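Local coordinates for protein AbyA5 (Verrucosispora maris, PDB 4YWF) that catalyses acetate elimination in spirotetronate biosynthesis as an esterase-like lyase of the alpha/beta hydrolase superfamily, at residues D328-H331 against G332-H336. The protein carries 4 engineered substitutions. Residues are numbered along the deposited sequence; the frame is centred on the assembly and turned at random.
Sequences DDVH and GSPAH
OD2 of D329 accepts two N-H groups from the residues just past a tight turn, A335 and H336, in the loop leading from the edge strand 322-327 of an alpha/beta hydrolase sheet to helix 337-351. The stronger bond comes from the backbone of A335, whose N lies 2.9 Å from D329 OD2 and meets it almost in line with the C-O bond (150° at the hydrogen). The second donor is the imidazole of H336: its ND1 reaches D329 OD2 at 3.3 Å, a weak bond in which the oxygen sits at the ring's edge, in its plane. With CG anti to the backbone N, chi1 -163° carries the carboxylate back over the S333-P334 peptide at the far end of the turn, with D329 OD2 3.1 Å from P334 CD. Replacing D329 by an alanine would take away the acceptor shared by the A335 amide and H336 ND1, and is likely to let the imidazole turn more freely. The H336 ring also stacks with that of H327.

Between these residues the chain makes a type II beta turn from V330 to S333, closed by S333 N to V330 O at 2.8 Å. G332 supplies the positive phi (82°) of its third position, where a CB would collide with O of H331. A further backbone bond, H336 N to S333 O at 3.0 Å, carries the chain on to H336, the N-cap of helix 337-351.

H331 sits at the second position of the beta turn. Its CB leaves the other way, yet one ring face lies over the N of G332; ND1 is hydrogen-bonded to OD1 of D304, consistent with the histidine-acid pair of this superfamily. S333 OG bonds to S301 OG. The side chains of V330 and P334 cross at about a right angle, with V330 CG2 3.9 Å from P334 CD.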
loop_
_atom_site.group_PDB
_atom_site.type_symbol
_atom_site.label_atom_id
_atom_site.label_comp_id
_atom_site.label_asym_id
_atom_site.label_seq_id
_atom_site.Cartn_x
_atom_site.Cartn_y
_atom_site.Cartn_z
ATOM N N ASP A 328 12.655 15.779 -5.622
ATOM C CA ASP A 328 12.127 17.122 -5.372
ATOM C C ASP A 328 10.725 17.181 -6.012
ATOM O O ASP A 328 10.520 17.666 -7.148
ATOM C CB ASP A 328 13.106 18.209 -5.866
ATOM C CG ASP A 328 12.501 19.599 -5.828
ATOM O OD1 ASP A 328 11.847 19.946 -4.814
ATOM O OD2 ASP A 328 12.672 20.328 -6.844
ATOM N N ASP A 329 9.768 16.635 -5.250
ATOM C CA ASP A 329 8.425 16.437 -5.686
ATOM C C ASP A 329 7.487 16.373 -4.471
ATOM O O ASP A 329 7.929 16.317 -3.269
ATOM C CB ASP A 329 8.336 15.169 -6.524
ATOM C CG ASP A 329 7.061 15.085 -7.354
ATOM O OD1 ASP A 329 6.243 16.018 -7.227
ATOM O OD2 ASP A 329 6.884 14.116 -8.140
ATOM N N VAL A 330 6.198 16.451 -4.788
ATOM C CA VAL A 330 5.149 16.373 -3.795
ATOM C C VAL A 330 4.837 14.930 -3.416
ATOM O O VAL A 330 5.435 13.971 -3.921
ATOM C CB VAL A 330 3.859 17.103 -4.213
ATOM C CG1 VAL A 330 4.165 18.555 -4.568
ATOM C CG2 VAL A 330 3.179 16.387 -5.376
ATOM N N HIS A 331 3.918 14.804 -2.469
ATOM C CA HIS A 331 3.619 13.542 -1.866
ATOM C C HIS A 331 3.345 12.506 -2.921
ATOM O O HIS A 331 2.598 12.766 -3.857
ATOM C CB HIS A 331 2.440 13.686 -0.920
ATOM C CG HIS A 331 1.967 12.376 -0.362
ATOM N ND1 HIS A 331 2.670 11.692 0.598
ATOM C CD2 HIS A 331 0.908 11.590 -0.686
ATOM C CE1 HIS A 331 2.042 10.572 0.890
ATOM N NE2 HIS A 331 0.966 10.485 0.131
ATOM N N GLY A 332 3.975 11.347 -2.769
ATOM C CA GLY A 332 3.898 10.246 -3.725
ATOM C C GLY A 332 4.829 10.343 -4.945
ATOM O O GLY A 332 4.813 9.436 -5.803
ATOM N N SER A 333 5.605 11.433 -5.028
ATOM C CA SER A 333 6.522 11.745 -6.159
ATOM C C SER A 333 5.913 11.334 -7.506
ATOM O O SER A 333 6.439 10.520 -8.221
ATOM C CB SER A 333 7.895 11.144 -5.936
ATOM O OG SER A 333 8.427 11.588 -4.692
ATOM N N PRO A 334 4.785 11.959 -7.859
ATOM C CA PRO A 334 4.019 11.466 -9.001
ATOM C C PRO A 334 4.632 11.848 -10.321
ATOM O O PRO A 334 4.287 11.272 -11.325
ATOM C CB PRO A 334 2.639 12.097 -8.817
ATOM C CG PRO A 334 2.671 12.867 -7.537
ATOM C CD PRO A 334 4.098 13.056 -7.156
ATOM N N ALA A 335 5.548 12.809 -10.308
ATOM C CA ALA A 335 6.343 13.090 -11.482
ATOM C C ALA A 335 7.563 12.155 -11.653
ATOM O O ALA A 335 8.260 12.289 -12.641
ATOM C CB ALA A 335 6.784 14.552 -11.465
ATOM N N HIS A 336 7.844 11.213 -10.739
ATOM C CA HIS A 336 9.012 10.328 -10.924
ATOM C C HIS A 336 8.683 8.878 -10.786
ATOM O O HIS A 336 9.471 8.148 -10.210
ATOM C CB HIS A 336 10.073 10.641 -9.910
ATOM C CG HIS A 336 10.528 12.063 -9.906
ATOM N ND1 HIS A 336 9.741 13.109 -9.454
ATOM C CD2 HIS A 336 11.720 12.602 -10.234
ATOM C CE1 HIS A 336 10.431 14.231 -9.526
ATOM N NE2 HIS A 336 11.641 13.945 -9.979
#